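Local structure of major capsid protein (Paramecium bursaria Chlorella virus 1, 5TIP) at residues Gly78-Thr83 and Glu138-Gln143; Gly82-Pro87 and Thr132-Asn137; Glu72-Lys77 and Gln143-Val148; Val49-Lys54 and Ala196-Met201. The protein builds the icosahedral capsid of a large chlorella virus, assembling as glycosylated trimers that pack into a shell about 190 nm across. All coordinates share one frame; numbering follows the deposited sequence.

Contact 1 (Gly78-Thr83 and Glu138-Gln143); sequences GGNGGT and ELVGAQ. With XYP (beta-D-xylopyranose), chain F; FUC (alpha-L-fucopyranose), chain B; GLA (alpha-D-galactopyranose), chain C; GLA (alpha-D-galactopyranose), chain G.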
# COMPACT_ATOMS: atom_id res chain seq x y z
N GLY A 78 6.94 -14.24 -29.07
CA GLY A 78 7.93 -14.64 -30.06
C GLY A 78 9.36 -14.33 -29.70
O GLY A 78 10.24 -14.49 -30.56
N GLY A 79 9.65 -13.91 -28.47
CA GLY A 79 11.00 -13.66 -28.03
C GLY A 79 11.24 -14.27 -26.66
O GLY A 79 10.34 -14.86 -26.05
N ASN A 80 12.47 -14.10 -26.18
CA ASN A 80 12.85 -14.67 -24.89
C ASN A 80 12.58 -13.70 -23.75
O ASN A 80 11.66 -12.89 -23.82
CB ASN A 80 14.32 -15.09 -24.91
CG ASN A 80 14.57 -16.29 -25.81
OD1 ASN A 80 13.78 -17.23 -25.83
ND2 ASN A 80 15.67 -16.26 -26.55
N GLY A 81 13.38 -13.78 -22.69
CA GLY A 81 13.12 -12.97 -21.51
C GLY A 81 13.38 -11.50 -21.77
O GLY A 81 14.37 -11.12 -22.40
N GLY A 82 12.45 -10.67 -21.30
CA GLY A 82 12.62 -9.23 -21.40
C GLY A 82 12.39 -8.66 -22.78
O GLY A 82 12.92 -7.59 -23.09
N THR A 83 11.62 -9.34 -23.63
CA THR A 83 11.38 -8.87 -24.99
C THR A 83 9.96 -8.34 -25.18
O THR A 83 9.59 -7.99 -26.31
CB THR A 83 11.66 -9.99 -25.99
OG1 THR A 83 10.85 -11.12 -25.68
CG2 THR A 83 13.12 -10.38 -25.95
N GLU A 138 9.56 -15.99 -19.32
CA GLU A 138 9.10 -16.99 -20.26
C GLU A 138 9.87 -16.89 -21.58
O GLU A 138 10.40 -15.83 -21.95
CB GLU A 138 7.60 -16.84 -20.52
CG GLU A 138 6.72 -17.24 -19.34
CD GLU A 138 6.48 -16.10 -18.37
OE1 GLU A 138 7.26 -15.12 -18.37
OE2 GLU A 138 5.50 -16.17 -17.59
N LEU A 139 9.92 -18.01 -22.30
CA LEU A 139 10.70 -18.12 -23.52
C LEU A 139 9.79 -18.09 -24.75
O LEU A 139 8.57 -17.91 -24.65
CB LEU A 139 11.54 -19.40 -23.50
CG LEU A 139 12.48 -19.57 -22.31
CD1 LEU A 139 13.09 -20.96 -22.31
CD2 LEU A 139 13.57 -18.51 -22.35
N VAL A 140 10.40 -18.25 -25.92
CA VAL A 140 9.65 -18.25 -27.17
C VAL A 140 8.58 -19.33 -27.13
O VAL A 140 8.80 -20.44 -26.64
CB VAL A 140 10.60 -18.46 -28.36
CG1 VAL A 140 9.84 -18.38 -29.68
CG2 VAL A 140 11.72 -17.44 -28.34
N GLY A 141 7.40 -18.99 -27.65
CA GLY A 141 6.31 -19.94 -27.74
C GLY A 141 5.46 -20.07 -26.49
O GLY A 141 4.52 -20.89 -26.49
N ALA A 142 5.75 -19.29 -25.47
CA ALA A 142 4.97 -19.32 -24.24
C ALA A 142 3.61 -18.70 -24.51
O ALA A 142 3.53 -17.61 -25.07
CB ALA A 142 5.69 -18.58 -23.13
N GLN A 143 2.55 -19.40 -24.14
CA GLN A 143 1.20 -18.90 -24.34
C GLN A 143 0.60 -18.53 -22.99
O GLN A 143 0.76 -19.26 -22.02
CB GLN A 143 0.32 -19.94 -25.03
CG GLN A 143 -0.91 -19.36 -25.70
CD GLN A 143 -1.89 -20.42 -26.15
OE1 GLN A 143 -1.98 -21.49 -25.56
NE2 GLN A 143 -2.62 -20.13 -27.22
C1 XYP F . 17.41 -15.11 -20.24
C2 XYP F . 16.78 -15.60 -21.54
C3 XYP F . 17.25 -17.02 -21.85
C4 XYP F . 18.77 -17.10 -21.78
C5 XYP F . 19.29 -16.49 -20.48
O2 XYP F . 15.35 -15.57 -21.44
O3 XYP F . 16.80 -17.40 -23.15
O4 XYP F . 19.18 -18.47 -21.87
O5 XYP F . 18.82 -15.15 -20.38
C1 FUC B . 16.41 -10.41 -19.43
C2 FUC B . 17.58 -10.85 -20.30
C3 FUC B . 18.42 -11.85 -19.53
C4 FUC B . 17.54 -13.03 -19.12
C5 FUC B . 16.34 -12.51 -18.34
C6 FUC B . 15.40 -13.65 -17.95
O2 FUC B . 18.37 -9.71 -20.66
O3 FUC B . 19.53 -12.29 -20.31
O4 FUC B . 17.12 -13.73 -20.30
O5 FUC B . 15.63 -11.57 -19.14
C1 GLA C . 18.82 -9.65 -22.02
C2 GLA C . 19.74 -8.44 -21.96
C3 GLA C . 18.93 -7.15 -21.86
C4 GLA C . 17.88 -7.10 -22.96
C5 GLA C . 17.06 -8.38 -22.98
C6 GLA C . 16.06 -8.37 -24.13
O2 GLA C . 20.61 -8.54 -20.83
O3 GLA C . 19.80 -6.02 -21.97
O4 GLA C . 18.52 -6.92 -24.23
O5 GLA C . 17.91 -9.51 -23.11
O6 GLA C . 15.36 -7.12 -24.14
C1 GLA G . 10.79 -25.62 -28.03
C2 GLA G . 11.55 -24.82 -26.99
C3 GLA G . 10.57 -24.35 -25.93
C4 GLA G . 9.51 -23.49 -26.60
C5 GLA G . 8.80 -24.30 -27.68
C6 GLA G . 7.76 -23.46 -28.42
O2 GLA G . 12.54 -25.68 -26.42
O3 GLA G . 11.22 -23.57 -24.92
O4 GLA G . 10.16 -22.37 -27.20
O5 GLA G . 9.76 -24.81 -28.61
O6 GLA G . 6.93 -24.30 -29.24

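Contact 2 (Gly82-Pro87 and Thr132-Asn137); sequences GTTYYP and TDWVNN. With FUC (alpha-L-fucopyranose), chain B; GLA (alpha-D-galactopyranose), chain C.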
# COMPACT_ATOMS: atom_id res chain seq x y z
N GLY A 82 12.45 -10.67 -21.30
CA GLY A 82 12.62 -9.23 -21.40
C GLY A 82 12.39 -8.66 -22.78
O GLY A 82 12.92 -7.59 -23.09
N THR A 83 11.62 -9.34 -23.63
CA THR A 83 11.38 -8.87 -24.99
C THR A 83 9.96 -8.34 -25.18
O THR A 83 9.59 -7.99 -26.31
CB THR A 83 11.66 -9.99 -25.99
OG1 THR A 83 10.85 -11.12 -25.68
CG2 THR A 83 13.12 -10.38 -25.95
N THR A 84 9.17 -8.26 -24.12
CA THR A 84 7.83 -7.69 -24.18
C THR A 84 7.68 -6.64 -23.09
O THR A 84 8.34 -6.70 -22.05
CB THR A 84 6.74 -8.76 -24.02
OG1 THR A 84 6.92 -9.45 -22.78
CG2 THR A 84 6.79 -9.76 -25.16
N TYR A 85 6.80 -5.67 -23.34
CA TYR A 85 6.51 -4.61 -22.37
C TYR A 85 5.02 -4.31 -22.44
O TYR A 85 4.58 -3.55 -23.31
CB TYR A 85 7.35 -3.36 -22.65
CG TYR A 85 7.28 -2.32 -21.56
CD1 TYR A 85 7.83 -2.57 -20.31
CD2 TYR A 85 6.69 -1.08 -21.78
CE1 TYR A 85 7.77 -1.62 -19.30
CE2 TYR A 85 6.63 -0.13 -20.78
CZ TYR A 85 7.18 -0.40 -19.54
OH TYR A 85 7.13 0.54 -18.54
N TYR A 86 4.26 -4.89 -21.52
CA TYR A 86 2.81 -4.74 -21.46
C TYR A 86 2.15 -4.98 -22.82
O TYR A 86 1.46 -4.10 -23.34
CB TYR A 86 2.44 -3.37 -20.92
CG TYR A 86 2.87 -3.13 -19.48
CD1 TYR A 86 2.03 -3.46 -18.43
CD2 TYR A 86 4.11 -2.59 -19.19
CE1 TYR A 86 2.41 -3.25 -17.12
CE2 TYR A 86 4.50 -2.37 -17.88
CZ TYR A 86 3.65 -2.71 -16.85
OH TYR A 86 4.04 -2.50 -15.54
N PRO A 87 2.33 -6.17 -23.41
CA PRO A 87 1.79 -6.38 -24.76
C PRO A 87 0.27 -6.41 -24.81
O PRO A 87 -0.32 -5.91 -25.77
CB PRO A 87 2.40 -7.73 -25.17
CG PRO A 87 2.62 -8.43 -23.88
CD PRO A 87 3.01 -7.37 -22.89
N THR A 132 -1.19 -8.38 -17.78
CA THR A 132 -0.98 -7.79 -19.10
C THR A 132 0.40 -8.07 -19.69
O THR A 132 0.74 -7.50 -20.73
CB THR A 132 -1.21 -6.27 -19.05
OG1 THR A 132 -0.33 -5.68 -18.08
CG2 THR A 132 -2.65 -5.95 -18.69
N ASP A 133 1.21 -8.92 -19.06
CA ASP A 133 2.57 -9.13 -19.54
C ASP A 133 3.10 -10.45 -19.00
O ASP A 133 2.54 -11.03 -18.06
CB ASP A 133 3.48 -7.97 -19.12
CG ASP A 133 4.75 -7.90 -19.94
OD1 ASP A 133 4.99 -8.81 -20.76
OD2 ASP A 133 5.51 -6.92 -19.78
N TRP A 134 4.19 -10.92 -19.61
CA TRP A 134 4.96 -12.04 -19.08
C TRP A 134 5.97 -11.50 -18.07
O TRP A 134 6.76 -10.61 -18.39
CB TRP A 134 5.69 -12.79 -20.20
CG TRP A 134 4.80 -13.65 -21.04
CD1 TRP A 134 4.41 -14.93 -20.78
CD2 TRP A 134 4.22 -13.31 -22.31
NE1 TRP A 134 3.61 -15.40 -21.79
CE2 TRP A 134 3.48 -14.43 -22.74
CE3 TRP A 134 4.24 -12.17 -23.11
CZ2 TRP A 134 2.77 -14.44 -23.94
CZ3 TRP A 134 3.54 -12.18 -24.30
CH2 TRP A 134 2.81 -13.31 -24.71
N VAL A 135 5.95 -12.05 -16.85
CA VAL A 135 6.77 -11.51 -15.77
C VAL A 135 7.59 -12.60 -15.11
O VAL A 135 8.17 -12.39 -14.04
CB VAL A 135 5.90 -10.79 -14.73
CG1 VAL A 135 5.19 -9.60 -15.35
CG2 VAL A 135 4.89 -11.76 -14.12
N ASN A 136 7.65 -13.78 -15.73
CA ASN A 136 8.36 -14.92 -15.15
C ASN A 136 9.42 -15.49 -16.10
O ASN A 136 9.68 -16.69 -16.10
CB ASN A 136 7.36 -16.00 -14.73
CG ASN A 136 6.45 -15.55 -13.61
OD1 ASN A 136 5.29 -15.20 -13.84
ND2 ASN A 136 6.98 -15.52 -12.39
N ASN A 137 10.02 -14.62 -16.92
CA ASN A 137 11.15 -14.99 -17.77
C ASN A 137 10.78 -16.07 -18.78
O ASN A 137 11.57 -16.97 -19.08
CB ASN A 137 12.35 -15.43 -16.93
CG ASN A 137 12.68 -14.45 -15.82
OD1 ASN A 137 12.46 -13.25 -15.96
ND2 ASN A 137 13.21 -14.97 -14.72
C1 FUC B . 16.41 -10.41 -19.43
C2 FUC B . 17.58 -10.85 -20.30
C3 FUC B . 18.42 -11.85 -19.53
C4 FUC B . 17.54 -13.03 -19.12
C5 FUC B . 16.34 -12.51 -18.34
C6 FUC B . 15.40 -13.65 -17.95
O2 FUC B . 18.37 -9.71 -20.66
O3 FUC B . 19.53 -12.29 -20.31
O4 FUC B . 17.12 -13.73 -20.30
O5 FUC B . 15.63 -11.57 -19.14
C1 GLA C . 18.82 -9.65 -22.02
C2 GLA C . 19.74 -8.44 -21.96
C3 GLA C . 18.93 -7.15 -21.86
C4 GLA C . 17.88 -7.10 -22.96
C5 GLA C . 17.06 -8.38 -22.98
C6 GLA C . 16.06 -8.37 -24.13
O2 GLA C . 20.61 -8.54 -20.83
O3 GLA C . 19.80 -6.02 -21.97
O4 GLA C . 18.52 -6.92 -24.23
O5 GLA C . 17.91 -9.51 -23.11
O6 GLA C . 15.36 -7.12 -24.14
O HOH W 1 8.38 -8.52 -19.79

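Contact 3 (Glu72-Lys77 and Gln143-Val148); sequences EFVLTK and QKRFYV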
# COMPACT_ATOMS: atom_id res chain seq x y z
N GLU A 72 -10.30 -10.15 -22.24
CA GLU A 72 -9.37 -11.26 -22.17
C GLU A 72 -8.67 -11.43 -23.51
O GLU A 72 -9.31 -11.45 -24.56
CB GLU A 72 -10.08 -12.56 -21.78
CG GLU A 72 -10.67 -12.54 -20.37
CD GLU A 72 -11.17 -13.90 -19.93
OE1 GLU A 72 -10.99 -14.88 -20.68
OE2 GLU A 72 -11.76 -13.98 -18.83
N PHE A 73 -7.34 -11.56 -23.46
CA PHE A 73 -6.54 -11.88 -24.63
C PHE A 73 -5.74 -13.15 -24.38
O PHE A 73 -5.37 -13.45 -23.24
CB PHE A 73 -5.57 -10.74 -25.00
CG PHE A 73 -6.23 -9.53 -25.58
CD1 PHE A 73 -6.92 -9.61 -26.78
CD2 PHE A 73 -6.12 -8.30 -24.96
CE1 PHE A 73 -7.52 -8.49 -27.33
CE2 PHE A 73 -6.71 -7.17 -25.50
CZ PHE A 73 -7.41 -7.27 -26.68
N VAL A 74 -5.47 -13.88 -25.45
CA VAL A 74 -4.57 -15.03 -25.43
C VAL A 74 -3.48 -14.78 -26.46
O VAL A 74 -3.77 -14.71 -27.67
CB VAL A 74 -5.31 -16.34 -25.71
CG1 VAL A 74 -4.33 -17.49 -25.72
CG2 VAL A 74 -6.40 -16.57 -24.68
N LEU A 75 -2.25 -14.63 -25.99
CA LEU A 75 -1.12 -14.29 -26.85
C LEU A 75 -0.01 -15.32 -26.70
O LEU A 75 0.13 -15.96 -25.65
CB LEU A 75 -0.57 -12.90 -26.51
CG LEU A 75 -1.56 -11.73 -26.56
CD1 LEU A 75 -0.87 -10.43 -26.16
CD2 LEU A 75 -2.16 -11.61 -27.94
N THR A 76 0.77 -15.47 -27.76
CA THR A 76 1.97 -16.31 -27.77
C THR A 76 3.16 -15.42 -28.07
O THR A 76 3.19 -14.74 -29.10
CB THR A 76 1.85 -17.43 -28.81
OG1 THR A 76 0.76 -18.29 -28.46
CG2 THR A 76 3.13 -18.24 -28.86
N LYS A 77 4.15 -15.42 -27.17
CA LYS A 77 5.29 -14.53 -27.33
C LYS A 77 6.30 -15.12 -28.30
O LYS A 77 6.48 -16.34 -28.37
CB LYS A 77 5.95 -14.26 -25.97
CG LYS A 77 6.66 -15.46 -25.35
CD LYS A 77 6.82 -15.29 -23.84
CE LYS A 77 7.50 -13.97 -23.49
NZ LYS A 77 8.90 -13.90 -23.97
N GLN A 143 2.55 -19.40 -24.14
CA GLN A 143 1.20 -18.90 -24.34
C GLN A 143 0.60 -18.53 -22.99
O GLN A 143 0.76 -19.26 -22.02
CB GLN A 143 0.32 -19.94 -25.03
CG GLN A 143 -0.91 -19.36 -25.70
CD GLN A 143 -1.89 -20.42 -26.15
OE1 GLN A 143 -1.98 -21.49 -25.56
NE2 GLN A 143 -2.62 -20.13 -27.22
N LYS A 144 -0.10 -17.41 -22.95
CA LYS A 144 -0.68 -16.95 -21.70
C LYS A 144 -1.95 -16.15 -21.92
O LYS A 144 -2.08 -15.44 -22.91
CB LYS A 144 0.35 -16.11 -20.94
CG LYS A 144 -0.16 -15.45 -19.67
CD LYS A 144 0.94 -14.67 -18.98
CE LYS A 144 0.45 -14.06 -17.67
NZ LYS A 144 1.53 -13.37 -16.91
N ARG A 145 -2.89 -16.28 -21.00
CA ARG A 145 -4.13 -15.53 -21.07
C ARG A 145 -3.97 -14.22 -20.30
O ARG A 145 -3.49 -14.22 -19.16
CB ARG A 145 -5.30 -16.33 -20.50
CG ARG A 145 -6.63 -15.58 -20.53
CD ARG A 145 -7.78 -16.49 -20.16
NE ARG A 145 -7.85 -17.65 -21.04
CZ ARG A 145 -8.59 -17.72 -22.14
NH1 ARG A 145 -9.34 -16.68 -22.49
NH2 ARG A 145 -8.59 -18.81 -22.88
N PHE A 146 -4.38 -13.12 -20.92
CA PHE A 146 -4.24 -11.80 -20.34
C PHE A 146 -5.61 -11.21 -20.05
O PHE A 146 -6.60 -11.55 -20.69
CB PHE A 146 -3.46 -10.87 -21.27
CG PHE A 146 -2.06 -11.32 -21.56
CD1 PHE A 146 -1.03 -11.05 -20.68
CD2 PHE A 146 -1.77 -12.00 -22.73
CE1 PHE A 146 0.26 -11.46 -20.95
CE2 PHE A 146 -0.48 -12.42 -23.01
CZ PHE A 146 0.54 -12.14 -22.11
N TYR A 147 -5.65 -10.31 -19.07
CA TYR A 147 -6.88 -9.67 -18.63
C TYR A 147 -6.63 -8.17 -18.56
O TYR A 147 -5.88 -7.70 -17.70
CB TYR A 147 -7.33 -10.20 -17.27
CG TYR A 147 -7.47 -11.70 -17.19
CD1 TYR A 147 -6.39 -12.50 -16.84
CD2 TYR A 147 -8.69 -12.31 -17.42
CE1 TYR A 147 -6.52 -13.87 -16.75
CE2 TYR A 147 -8.83 -13.69 -17.33
CZ TYR A 147 -7.74 -14.46 -17.00
OH TYR A 147 -7.88 -15.82 -16.91
N VAL A 148 -7.26 -7.42 -19.46
CA VAL A 148 -7.12 -5.96 -19.50
C VAL A 148 -8.38 -5.36 -18.90
O VAL A 148 -9.45 -5.42 -19.53
CB VAL A 148 -6.89 -5.46 -20.93
CG1 VAL A 148 -6.62 -3.96 -20.93
CG2 VAL A 148 -5.73 -6.21 -21.58
O HOH W 2 -10.98 -16.64 -18.02
O HOH W 3 -1.83 -18.04 -29.29

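Contact 4 (Val49-Lys54 and Ala196-Met201); sequences VGFGNK and AAQPTM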
# COMPACT_ATOMS: atom_id res chain seq x y z
N VAL A 49 -11.46 -10.56 -35.19
CA VAL A 49 -10.39 -10.24 -34.25
C VAL A 49 -9.05 -10.52 -34.90
O VAL A 49 -8.81 -11.61 -35.44
CB VAL A 49 -10.57 -11.04 -32.95
CG1 VAL A 49 -9.36 -10.85 -32.04
CG2 VAL A 49 -11.84 -10.62 -32.24
N GLY A 50 -8.15 -9.54 -34.85
CA GLY A 50 -6.83 -9.69 -35.43
C GLY A 50 -6.06 -8.40 -35.29
O GLY A 50 -6.62 -7.35 -34.96
N PHE A 51 -4.76 -8.50 -35.53
CA PHE A 51 -3.89 -7.33 -35.42
C PHE A 51 -4.34 -6.24 -36.38
O PHE A 51 -4.52 -6.47 -37.58
CB PHE A 51 -2.44 -7.72 -35.70
CG PHE A 51 -1.82 -8.56 -34.62
CD1 PHE A 51 -1.53 -8.02 -33.38
CD2 PHE A 51 -1.52 -9.89 -34.85
CE1 PHE A 51 -0.96 -8.78 -32.38
CE2 PHE A 51 -0.94 -10.67 -33.85
CZ PHE A 51 -0.67 -10.11 -32.62
N GLY A 52 -4.53 -5.03 -35.84
CA GLY A 52 -4.93 -3.89 -36.63
C GLY A 52 -6.39 -3.84 -37.02
O GLY A 52 -6.75 -3.02 -37.88
N ASN A 53 -7.24 -4.66 -36.42
CA ASN A 53 -8.65 -4.69 -36.76
C ASN A 53 -9.47 -3.94 -35.71
O ASN A 53 -9.04 -3.74 -34.57
CB ASN A 53 -9.16 -6.13 -36.87
CG ASN A 53 -8.54 -6.88 -38.03
OD1 ASN A 53 -7.97 -6.28 -38.94
ND2 ASN A 53 -8.66 -8.20 -38.01
N LYS A 54 -10.67 -3.52 -36.13
CA LYS A 54 -11.63 -2.86 -35.25
C LYS A 54 -12.80 -3.80 -34.99
O LYS A 54 -13.44 -4.28 -35.94
CB LYS A 54 -12.12 -1.54 -35.85
CG LYS A 54 -11.07 -0.46 -35.97
CD LYS A 54 -11.66 0.82 -36.52
CE LYS A 54 -10.63 1.94 -36.55
NZ LYS A 54 -10.11 2.27 -35.20
N ALA A 196 3.64 -15.75 -36.57
CA ALA A 196 2.98 -15.22 -35.38
C ALA A 196 1.48 -15.45 -35.45
O ALA A 196 0.84 -15.19 -36.48
CB ALA A 196 3.28 -13.72 -35.24
N ALA A 197 0.91 -15.94 -34.35
CA ALA A 197 -0.50 -16.27 -34.31
C ALA A 197 -1.34 -15.04 -33.99
O ALA A 197 -0.93 -14.16 -33.23
CB ALA A 197 -0.77 -17.36 -33.27
N GLN A 198 -2.52 -14.99 -34.59
CA GLN A 198 -3.45 -13.90 -34.31
C GLN A 198 -4.02 -14.05 -32.90
O GLN A 198 -4.21 -15.16 -32.41
CB GLN A 198 -4.58 -13.88 -35.34
CG GLN A 198 -4.13 -13.49 -36.74
CD GLN A 198 -3.70 -12.04 -36.82
OE1 GLN A 198 -4.16 -11.19 -36.05
NE2 GLN A 198 -2.81 -11.74 -37.76
N PRO A 199 -4.31 -12.93 -32.24
CA PRO A 199 -4.84 -13.01 -30.87
C PRO A 199 -6.28 -13.47 -30.85
O PRO A 199 -7.04 -13.29 -31.80
CB PRO A 199 -4.71 -11.57 -30.37
CG PRO A 199 -4.81 -10.74 -31.60
CD PRO A 199 -4.14 -11.54 -32.69
N THR A 200 -6.66 -14.09 -29.73
CA THR A 200 -8.04 -14.43 -29.44
C THR A 200 -8.55 -13.51 -28.34
O THR A 200 -7.84 -13.22 -27.38
CB THR A 200 -8.17 -15.89 -29.00
OG1 THR A 200 -6.88 -16.40 -28.64
CG2 THR A 200 -8.73 -16.74 -30.14
N MET A 201 -9.79 -13.04 -28.50
CA MET A 201 -10.33 -12.01 -27.63
C MET A 201 -11.70 -12.43 -27.11
O MET A 201 -12.47 -13.10 -27.80
CB MET A 201 -10.45 -10.66 -28.35
CG MET A 201 -10.89 -9.52 -27.44
SD MET A 201 -11.32 -8.02 -28.34
CE MET A 201 -10.22 -8.14 -29.73
O HOH W 4 -9.12 -14.30 -33.86

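Contact 1 (Gly78-Thr83 and Glu138-Gln143)
The flat carboxamide of Asn80 is sandwiched between Val140 and a sugar. Val140 CG2 comes up obliquely from one side of its plane, 3.3 Å from Asn80 OD1, while O3 of the xylose lies over the other face, 3.6 Å above Asn80 CG. Leu139 CD2 is on the same side as the sugar and reaches Asn80 OD1 at 3.7 Å. With CG set beside the backbone N (chi1 -70°), the Asn80 side chain crosses over Val140. No direct hydrogen bond joins the two backbones: Gly79 O and Val140 N are 3.4 Å apart, but poorly angled. Lys77 makes the link instead, its NZ bonding to both Gly79 O and Glu138 O. Each segment carries a type II turn, Asn80-Thr83 and Leu139-Ala142, in loops at the ends of strands 65-76 and 143-149 of the N-terminal jelly roll. Thr83 OG1 donates to Asn80 O (2.7 Å) across the first turn, and Ala142 N to Leu139 O across the second. Together they line part of a glycan pocket that also includes glycosylated Asn301. There Gly81 N donates to O2 of the xylose (2.9 Å, 141°), and O6 of the chain C galactose donates to Gly82 O (2.7 Å). Leu396 of the second subunit packs on Leu139.

Contact 2 (Gly82-Pro87 and Thr132-Asn137)
At the start of helix 87-91, where Tyr86 takes the N-cap position, the carboxylate of Asp133 reaches across from the loop that follows helix 122-132 and grips the incoming chain at two points. Asp133 OD1 accepts from Thr84 OG1 through its syn lone pair (2.9 Å). Asp133 OD2 receives Tyr86 N at 3.0 Å along a nearly straight line (167°), though the donor stands well above the carboxylate plane. CG of Asp133 is turned opposite its own backbone N (chi1 -161°), which aims the carboxylate at the other segment. OD2 is also in a salt bridge with Arg129 NE, which probably favours the negative charge and limits rotation of the group. This joint ties two loops of the N-terminal jelly roll: one runs from strand 65-76 into helix 87-91, the other into strand 143-149. Pro87 fits closely beside it, its CD 3.1 Å from Thr132 O and its CG 3.9 Å from Trp134 CZ3. The indole turns its edge to Thr84 OG1, while Lys77 makes a cation-pi contact with it and Phe146 meets it edge-to-face. Thr132 OG1, bonded to Tyr128 O, lies at the edge of the Tyr86 ring, 3.3 Å from CD1. A water lies within bonding distance of both Thr84 O and Trp134 O, bridging the backbones. Toward the glycan pocket, Asn137 CG touches the methyl carbon C6 of the fucose at 3.5 Å.

Contact 3 (Glu72-Lys77 and Gln143-Val148)
Phe73 and Phe146 form an antiparallel hydrogen-bonded pair, each satisfying the other's backbone: Phe73 N donates to Phe146 O (2.9 Å), and Phe146 N returns a nearly straight bond to Phe73 O, whose very short length is doubtful. Leu75 and Lys144 repeat the pattern, with Lys144 N reaching Leu75 O at 3.1 Å, nearly along the C=O axis. At the non-hydrogen-bonded positions Glu72 and Val74 the backbone turns to the other neighbour, bonding to Ser202 and Thr200 of strand 200-210, which makes 65-76 an interior strand of a jelly-roll sheet. On the face bearing Glu72, Val74 and Arg145, charges are shared with the second subunit of the trimer. Glu72 OE1 forms a salt bridge with Arg145 NH1 (3.0 Å), weak as a hydrogen bond (131°), with the carboxylate and guanidinium planes turned 69° apart; Glu72 OE2 takes a water at 2.9 Å and a salt bridge from Arg328 of the second subunit. Arg145, bent at its third torsion (chi3 -57°), folds its guanidinium back so that Val74 CG2 sits over the centre of one face at 3.5 Å, while NE pairs with Glu400 of that subunit. Tyr147 OH bonds to Ser331 there too. Farther along, one water joins Thr76 OG1 (2.7 Å) to Gln143 NE2 (3.0 Å). On the opposite face Leu75 CB meets the edge of the Phe146 ring, and Lys144 NZ is satisfied by Asp133 O and Arg130 O.

Contact 4 (Val49-Lys54 and Ala196-Met201)
Val49 turns its CG1 methyl onto the second segment, 3.4 Å from Pro199 O and 3.7 Å from Met201 CE; CG2 also touches the Met201 side chain. A water donates to Val49 O and to Pro199 O, both at 3.1 Å, and so bridges the two backbones. Gly50, in a very extended conformation, lets Gln198 OE1 come close to its CA. The same oxygen accepts the bond that fixes the contact: Phe51 N to Gln198 OE1, 2.8 Å and 161°, arriving in the carbonyl plane of the amide. Gln198 is bent at its second torsion (chi2 -68°), which brings the amide back to Gly50 and Phe51; it stands 65° to the Phe51 ring, with OE1 near CD2. The ring itself takes Pro199 CD over one face in a CH-pi contact, 3.8 Å from Pro199 CD to the centroid of Phe51, offset toward the rim. Ala197 O approaches the ring's edge at CE2, 3.5 Å away. From Gly50 to Asn53 the chain makes a type II turn, closed by Asn53 N to Gly50 O, and then enters strand 54-58. The contact thus pins the loop between strands 36-42 and 54-58 to the entry of strand 200-210. Leu91 of helix 87-91 packs on both Phe51 and Pro199, Leu178 of strand 172-178 touches Val49 and Met201, and strand 65-76 lies against Pro199, Thr200 and Met201.

How the contacts relate
Contacts 1, 2 and 3 join the same two chain regions from the sheet outward. In contact 3 strands 65-76 and 143-149 pair, and at their end contact 1 continues them into the turns of the glycan pocket: the centres are about 13 Å apart, and Lys77 bonds through its backbone to Gly141 and Ala142. The centres of contacts 1 and 2, which share Gly82 and Thr83, are about 8 Å apart; contact 2 meets contact 3 (centres about 11 Å apart) where Lys144 NZ reaches Asp133 O at 2.8 Å. Contact 4 borders the other edge of strand 65-76, Val74 N to Thr200 O at 3.1 Å, and stays about 18 Å between centres from contacts 1 and 2.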